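Local coordinates for phytase (Citrobacter braakii, PDB 3ZHC), which belongs to branch 2 of the histidine phosphatase superfamily and combines a mixed beta sheet with many helices, at residues 95-98 and 99-103; 175-178 and 179-183; 300-303 and 304-307; 375-378 and 379-382. The protein carries 2 engineered substitutions. All blocks are in the same frame, centred on the assembly; numbering follows the deposited sequence.

Contact 1 (95-98 and 99-103)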
# COMPACT_ATOMS: atom_id res chain seq x y z
N ASN B 95 38.74 -2.99 -3.48
CA ASN B 95 39.67 -4.11 -3.15
C ASN B 95 39.63 -4.43 -1.65
O ASN B 95 39.38 -3.53 -0.84
CB ASN B 95 41.12 -3.80 -3.61
CG ASN B 95 41.28 -3.85 -5.15
OD1 ASN B 95 40.41 -3.37 -5.91
ND2 ASN B 95 42.39 -4.41 -5.61
N ASN B 96 39.86 -5.70 -1.30
CA ASN B 96 39.83 -6.15 0.11
C ASN B 96 41.15 -5.76 0.80
O ASN B 96 42.05 -6.59 1.03
CB ASN B 96 39.52 -7.67 0.22
CG ASN B 96 38.96 -8.08 1.62
OD1 ASN B 96 38.97 -7.30 2.58
ND2 ASN B 96 38.48 -9.33 1.71
N GLN B 97 41.24 -4.47 1.11
CA GLN B 97 42.43 -3.84 1.71
C GLN B 97 41.97 -2.92 2.83
O GLN B 97 40.76 -2.84 3.11
CB GLN B 97 43.23 -3.08 0.62
CG GLN B 97 42.41 -1.97 -0.14
CD GLN B 97 43.08 -1.47 -1.45
OE1 GLN B 97 43.83 -2.20 -2.12
NE2 GLN B 97 42.79 -0.22 -1.82
N THR B 98 42.89 -2.23 3.49
CA THR B 98 42.52 -1.34 4.62
C THR B 98 41.79 -0.08 4.14
O THR B 98 40.67 0.23 4.63
CB THR B 98 43.76 -0.95 5.47
OG1 THR B 98 44.44 -2.14 5.91
CG2 THR B 98 43.34 -0.11 6.69
N CYS B 99 42.40 0.62 3.18
CA CYS B 99 41.84 1.85 2.63
C CYS B 99 41.68 1.79 1.12
O CYS B 99 42.56 1.23 0.44
CB CYS B 99 42.70 3.05 3.01
SG CYS B 99 42.54 3.55 4.75
N PRO B 100 40.55 2.35 0.58
CA PRO B 100 40.39 2.38 -0.87
C PRO B 100 41.49 3.19 -1.56
O PRO B 100 42.00 4.15 -0.98
CB PRO B 100 39.02 3.07 -1.05
CG PRO B 100 38.32 2.87 0.21
CD PRO B 100 39.37 2.92 1.26
N SER B 101 41.82 2.80 -2.78
CA SER B 101 42.89 3.45 -3.54
C SER B 101 42.49 4.89 -3.92
O SER B 101 41.29 5.22 -3.94
CB SER B 101 43.23 2.64 -4.79
OG SER B 101 43.74 1.36 -4.42
N PRO B 102 43.49 5.76 -4.22
CA PRO B 102 43.14 7.15 -4.57
C PRO B 102 42.21 7.21 -5.80
O PRO B 102 42.36 6.42 -6.75
CB PRO B 102 44.49 7.78 -4.89
CG PRO B 102 45.50 6.88 -4.19
CD PRO B 102 44.95 5.53 -4.26
N GLY B 103 41.25 8.14 -5.76
CA GLY B 103 40.28 8.29 -6.83
C GLY B 103 39.21 7.20 -6.93
O GLY B 103 38.51 7.13 -7.94
O HOH W 1 39.67 0.22 -3.68
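The side chain of Q97 folds back across its own loop, so that a single amide nitrogen spans the residues that follow it. Q97 NE2 lies 2.7 Å from C99 O, a weak hydrogen bond because the angle at the hydrogen is only 129°. The same nitrogen donates to S101 OG at 3.2 Å along a nearly straight path of 167°, with the hydroxyl oxygen lying practically in the plane of the Q97 amide. The two acceptors together probably restrain the rotation of the amide. The reach depends on the first torsion: CG stands between the backbone N and the carbonyl carbon (chi1 58°), from where the extended chain passes C99 O, with Q97 CG itself 3.3 Å from that oxygen. On the other side of the loop, S101 OG turns back beside its own backbone N to meet the amide. This segment belongs to the loop between helix 71-90 and strand 105-109, and an inverse gamma turn centred on N96 bends it just ahead of Q97, closed by a weak bond from Q97 N to N95 O. A water lies between N95 N and S101 N, accepting weakly from both. While its carbonyl receives the glutamine, the sulfur of C99 forms a disulfide with C130. The ring of P100 rests against A127 and C130, and T98 O accepts a weak hydrogen bond from R85 NH1.

Contact 2 (175-178 and 179-183). With FMT (formic acid), chain N.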
# COMPACT_ATOMS: atom_id res chain seq x y z
N GLU B 175 -9.46 19.07 0.01
CA GLU B 175 -10.53 18.46 0.85
C GLU B 175 -10.82 17.01 0.46
O GLU B 175 -11.01 16.18 1.33
CB GLU B 175 -11.81 19.31 0.84
CG GLU B 175 -11.63 20.66 1.58
CD GLU B 175 -12.89 21.55 1.58
OE1 GLU B 175 -13.85 21.25 0.82
OE2 GLU B 175 -12.90 22.55 2.33
N LEU B 176 -10.85 16.70 -0.86
CA LEU B 176 -11.02 15.29 -1.33
C LEU B 176 -9.80 14.43 -0.95
O LEU B 176 -9.96 13.25 -0.63
CB LEU B 176 -11.24 15.20 -2.85
CG LEU B 176 -12.56 15.74 -3.44
CD1 LEU B 176 -12.55 15.53 -4.96
CD2 LEU B 176 -13.80 15.12 -2.81
N TYR B 177 -8.60 15.02 -0.99
CA TYR B 177 -7.38 14.33 -0.55
C TYR B 177 -7.46 14.09 0.98
O TYR B 177 -7.09 13.04 1.46
CB TYR B 177 -6.13 15.14 -0.93
CG TYR B 177 -4.86 14.35 -1.11
CD1 TYR B 177 -4.74 13.41 -2.14
CD2 TYR B 177 -3.74 14.57 -0.28
CE1 TYR B 177 -3.57 12.68 -2.34
CE2 TYR B 177 -2.54 13.84 -0.47
CZ TYR B 177 -2.47 12.89 -1.50
OH TYR B 177 -1.31 12.17 -1.72
N THR B 178 -7.96 15.08 1.72
CA THR B 178 -8.19 14.94 3.17
C THR B 178 -9.18 13.77 3.45
O THR B 178 -8.90 12.95 4.32
CB THR B 178 -8.66 16.26 3.81
OG1 THR B 178 -7.64 17.25 3.61
CG2 THR B 178 -8.93 16.08 5.31
N GLN B 179 -10.32 13.71 2.69
CA GLN B 179 -11.30 12.59 2.85
C GLN B 179 -10.65 11.22 2.62
O GLN B 179 -11.00 10.24 3.28
CB GLN B 179 -12.55 12.73 1.94
CG GLN B 179 -13.70 13.51 2.59
CD GLN B 179 -13.56 14.99 2.43
OE1 GLN B 179 -13.35 15.72 3.40
NE2 GLN B 179 -13.67 15.46 1.19
N ARG B 180 -9.70 11.16 1.69
CA ARG B 180 -8.98 9.93 1.39
C ARG B 180 -8.12 9.43 2.57
O ARG B 180 -7.96 8.22 2.75
CB ARG B 180 -8.11 10.15 0.15
CG ARG B 180 -7.59 8.88 -0.48
CD ARG B 180 -7.51 9.00 -2.02
NE ARG B 180 -6.23 9.35 -2.55
CZ ARG B 180 -6.00 9.59 -3.85
NH1 ARG B 180 -6.99 9.52 -4.76
NH2 ARG B 180 -4.76 9.91 -4.24
N TYR B 181 -7.59 10.37 3.36
CA TYR B 181 -6.75 10.06 4.53
C TYR B 181 -7.46 10.35 5.89
O TYR B 181 -6.78 10.57 6.88
CB TYR B 181 -5.42 10.83 4.41
CG TYR B 181 -4.55 10.35 3.27
CD1 TYR B 181 -4.71 10.87 1.98
CD2 TYR B 181 -3.55 9.39 3.48
CE1 TYR B 181 -3.90 10.43 0.90
CE2 TYR B 181 -2.74 8.94 2.41
CZ TYR B 181 -2.93 9.47 1.13
OH TYR B 181 -2.15 9.04 0.10
N GLN B 182 -8.81 10.33 5.92
CA GLN B 182 -9.58 10.61 7.19
C GLN B 182 -9.10 9.81 8.38
O GLN B 182 -8.74 10.39 9.40
CB GLN B 182 -11.08 10.32 7.03
CG GLN B 182 -11.84 11.37 6.34
CD GLN B 182 -13.36 11.11 6.31
OE1 GLN B 182 -13.97 11.03 5.22
NE2 GLN B 182 -13.98 10.96 7.51
N SER B 183 -9.10 8.49 8.24
CA SER B 183 -8.73 7.57 9.34
C SER B 183 -7.30 7.77 9.83
O SER B 183 -7.03 7.56 11.02
CB SER B 183 -8.94 6.12 8.93
OG SER B 183 -8.11 5.79 7.84
C FMT N . -8.58 20.34 3.83
O1 FMT N . -8.03 19.69 4.71
O2 FMT N . -8.77 21.54 3.94
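Y177 and Y181, one helical turn apart, form an edge-to-face aromatic pair, the edge of Y181 turned toward the face of Y177, with centroids 5.1 Å apart and planes inclined at 53°. The two side chains run side by side in the same direction, and Y181 CE1 sits over the Y177 face toward its rim, 3.7 Å from Y177 CZ. At the edge of the Y177 ring, near its plane, R180 NH2 comes to 3.6 Å from Y177 CE1. The arginine gets there with CG anti to the backbone N (chi1 -165°) and two bends farther along its chain.

Backbone hydrogen bonds make up the second group. Q179 N donates to E175 O at 2.9 Å and R180 N to L176 O at 3.1 Å, both regular helical bonds. Y181 N is shared between Y177 O and T178 O, weakly in each case, as the helix ends. Y177 O also lies against the edge of the Y181 ring, 3.3 Å from Y181 CD1.

The third group is the ligand contact: T178 OG1, also hydrogen-bonded to W232 NE1, donates to O1 of a formic acid molecule at 2.7 Å, which S217 N binds too.

Y181 directly follows helix 174-180 and occupies the N-cap position of helix 182-192. Both tyrosines pack on W232 of helix 231-247 and on A273 of helix 260-280, while R180 and Y181 also touch P71 of the second subunit.

Contact 3 (300-303 and 304-307)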
# COMPACT_ATOMS: atom_id res chain seq x y z
N LEU B 300 28.18 7.91 -13.92
CA LEU B 300 28.01 6.57 -14.52
C LEU B 300 28.55 6.46 -15.96
O LEU B 300 28.99 5.39 -16.37
CB LEU B 300 26.53 6.13 -14.45
CG LEU B 300 26.07 5.32 -13.23
CD1 LEU B 300 26.80 5.67 -11.94
CD2 LEU B 300 24.55 5.42 -13.05
N LEU B 301 28.54 7.58 -16.72
CA LEU B 301 28.94 7.58 -18.16
C LEU B 301 30.40 7.88 -18.51
O LEU B 301 30.97 7.18 -19.35
CB LEU B 301 28.08 8.59 -18.95
CG LEU B 301 26.64 8.26 -19.22
CD1 LEU B 301 26.04 9.39 -20.04
CD2 LEU B 301 26.52 6.94 -19.96
N THR B 302 31.00 8.90 -17.89
CA THR B 302 32.32 9.37 -18.36
C THR B 302 33.49 8.43 -18.06
O THR B 302 33.46 7.66 -17.09
CB THR B 302 32.69 10.77 -17.84
OG1 THR B 302 32.79 10.76 -16.41
CG2 THR B 302 31.62 11.79 -18.30
N ASN B 303 34.50 8.51 -18.93
CA ASN B 303 35.76 7.79 -18.81
C ASN B 303 36.91 8.74 -18.38
O ASN B 303 38.09 8.40 -18.51
CB ASN B 303 36.08 7.06 -20.14
CG ASN B 303 35.08 5.90 -20.44
OD1 ASN B 303 34.54 5.80 -21.56
ND2 ASN B 303 34.84 5.03 -19.44
N GLY B 304 36.54 9.93 -17.86
CA GLY B 304 37.49 10.95 -17.42
C GLY B 304 36.89 12.35 -17.44
O GLY B 304 36.66 12.92 -18.51
N THR B 305 36.62 12.91 -16.25
CA THR B 305 36.06 14.29 -16.11
C THR B 305 36.45 14.87 -14.77
O THR B 305 36.68 14.14 -13.81
CB THR B 305 34.49 14.34 -16.24
OG1 THR B 305 34.06 13.50 -17.31
CG2 THR B 305 33.99 15.77 -16.48
N THR B 306 36.53 16.19 -14.70
CA THR B 306 36.86 16.88 -13.47
C THR B 306 35.64 17.67 -13.04
O THR B 306 35.23 18.61 -13.72
CB THR B 306 38.15 17.77 -13.61
OG1 THR B 306 38.39 18.47 -12.39
CG2 THR B 306 38.04 18.77 -14.77
N GLU B 307 35.04 17.27 -11.90
CA GLU B 307 33.89 17.99 -11.34
C GLU B 307 34.37 19.38 -10.91
O GLU B 307 35.22 19.51 -10.04
CB GLU B 307 33.22 17.18 -10.18
CG GLU B 307 32.39 17.98 -9.17
CD GLU B 307 31.39 18.90 -9.80
OE1 GLU B 307 30.78 18.55 -10.83
OE2 GLU B 307 31.21 20.00 -9.26
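T302 OG1 donates a hydrogen bond to T298 O, one turn back in helix 282-301, and also comes within 3.2 Å of T305 OG1 across the bend of the chain. The hydroxyl of T302 stands between its backbone N and carbonyl carbon (chi1 63°), the crowded position, which turns it back toward the helix. The two threonine side chains meet at about a right angle. T305 OG1, beside its own backbone N (chi1 -43°), is the atom that faces T302. It is directed at the branch point, lying 3.1 Å from both T302 CB and T302 CG2, so T305 OG1 approaches the carbons of T302 as closely as its hydroxyl. Between the two threonines the chain turns through N303 and G304; G304 has a phi of 155°, a conformation open mainly to glycine. N303 rests on R32, and T302 O accepts a hydrogen bond from R32 NH2, both linking the bend to strand 28-38. The arrangement is a short helix-to-strand connection, in which the C-terminal end of helix 282-301 leads into strand 305-307, the first strand of an antiparallel hairpin completed by strand 312-314.

Contact 4 (375-378 and 379-382)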
# COMPACT_ATOMS: atom_id res chain seq x y z
N TYR B 375 18.23 0.70 3.11
CA TYR B 375 17.73 1.36 4.31
C TYR B 375 17.79 0.43 5.53
O TYR B 375 18.08 -0.75 5.39
CB TYR B 375 16.27 1.74 4.08
CG TYR B 375 15.34 0.53 4.04
CD1 TYR B 375 15.31 -0.35 2.92
CD2 TYR B 375 14.51 0.23 5.14
CE1 TYR B 375 14.46 -1.48 2.90
CE2 TYR B 375 13.66 -0.90 5.13
CZ TYR B 375 13.63 -1.74 4.02
OH TYR B 375 12.81 -2.81 4.03
N GLN B 376 17.49 0.99 6.70
CA GLN B 376 17.35 0.23 7.94
C GLN B 376 15.92 0.26 8.35
O GLN B 376 15.26 1.32 8.25
CB GLN B 376 18.17 0.86 9.06
CG GLN B 376 19.69 0.65 8.89
CD GLN B 376 20.49 1.83 9.35
OE1 GLN B 376 20.22 2.95 8.94
NE2 GLN B 376 21.50 1.60 10.19
N THR B 377 15.40 -0.89 8.80
CA THR B 377 14.05 -0.94 9.36
C THR B 377 14.02 -0.08 10.63
O THR B 377 15.07 0.19 11.23
CB THR B 377 13.58 -2.38 9.68
OG1 THR B 377 14.48 -3.00 10.61
CG2 THR B 377 13.51 -3.23 8.41
N LEU B 378 12.83 0.34 11.03
CA LEU B 378 12.66 1.18 12.23
C LEU B 378 13.16 0.44 13.49
O LEU B 378 13.74 1.04 14.38
CB LEU B 378 11.19 1.65 12.36
CG LEU B 378 10.81 2.68 13.44
CD1 LEU B 378 11.71 3.92 13.38
CD2 LEU B 378 9.34 3.06 13.30
N ARG B 379 12.90 -0.86 13.53
CA ARG B 379 13.39 -1.77 14.57
C ARG B 379 14.93 -1.76 14.61
O ARG B 379 15.53 -1.66 15.69
CB ARG B 379 12.89 -3.19 14.29
CG ARG B 379 13.07 -4.23 15.40
CD ARG B 379 12.07 -4.06 16.53
NE ARG B 379 12.57 -3.23 17.64
CZ ARG B 379 11.81 -2.74 18.62
NH1 ARG B 379 10.47 -2.96 18.67
NH2 ARG B 379 12.38 -2.01 19.58
N ASP B 380 15.56 -1.87 13.42
CA ASP B 380 17.04 -1.85 13.31
C ASP B 380 17.66 -0.48 13.68
O ASP B 380 18.83 -0.43 14.05
CB ASP B 380 17.52 -2.31 11.91
CG ASP B 380 17.40 -3.86 11.69
OD1 ASP B 380 16.84 -4.59 12.55
OD2 ASP B 380 17.87 -4.34 10.63
N MET B 381 16.88 0.60 13.57
CA MET B 381 17.32 1.92 14.03
C MET B 381 17.22 1.93 15.54
O MET B 381 18.19 2.23 16.22
CB MET B 381 16.46 3.03 13.44
CG MET B 381 16.65 3.19 11.94
SD MET B 381 15.54 4.36 11.20
CE MET B 381 16.12 4.34 9.49
N ARG B 382 16.03 1.60 16.04
CA ARG B 382 15.72 1.51 17.48
C ARG B 382 16.74 0.71 18.26
O ARG B 382 17.20 1.16 19.30
CB ARG B 382 14.32 0.87 17.67
CG ARG B 382 13.76 0.82 19.11
CD ARG B 382 13.56 2.18 19.65
NE ARG B 382 12.78 2.23 20.90
CZ ARG B 382 12.36 3.37 21.48
NH1 ARG B 382 12.64 4.56 20.93
NH2 ARG B 382 11.66 3.32 22.61
O HOH W 2 20.99 -0.69 12.05
O HOH W 3 17.23 -3.05 8.53
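L378 and M381 bury the most surface here, followed almost equally by Q376 and T377, at the N-terminal cap of the short helix 378-382. T377 occupies the N-cap position: its hydroxyl stands between the backbone N and the carbonyl carbon (chi1 58°), and from there T377 OG1 accepts from D380 N at 3.2 Å, with an angle of 152° at the hydrogen. The D380 side chain crosses back over T377, but the reciprocal link to the T377 backbone runs through a water, which accepts from T377 N and donates to D380 OD2.

T377 also begins the helical bonding, since T377 O receives M381 N in the carbonyl plane at 3.0 Å. L378 continues it, with R382 N donating to L378 O at 2.9 Å along an almost straight line of 172°; M381 N adds a weak second bond to that oxygen. The L378 side chain packs on L243, E246 and A247 of helix 231-247. M381 reaches the same helix at A247, and its SD passes L378 CD1 at 4.4 Å.

The extended M381 chain reaches back to Q376, the residue after strand 366-375. M381 CG rests 4.0 Å from Q376 CB, and the methyl end, M381 CE, lies 3.4 Å from Q376 O, an oxygen that also accepts from Q344 NE2. On the polar side, Q376 NE2 donates to L76 O and to a second water, which accepts from Q376 NE2 and donates to D380 O, at 3.0 Å each.

Overall arrangement
Along the chain the contacts come in series, 1 to 4, and none touches another. Contacts 1 and 3 lie on the same side of the chain's centre, their centres about 20 Å apart; contact 2 is on the opposite side, about 52 Å between centres from contact 1 and 47 Å from contact 3. Contact 4 is nearer the middle, about 29 Å from both contacts 1 and 2. The mixed sheet relates three of them: contact 1 leads to strand 105-109, contact 3 leans on strand 28-38 and contact 4 leaves strand 366-375. Helix 71-90 precedes contact 1 and packs on contact 4, while the same helix of the second subunit meets contact 2, placing that contact at the dimer interface.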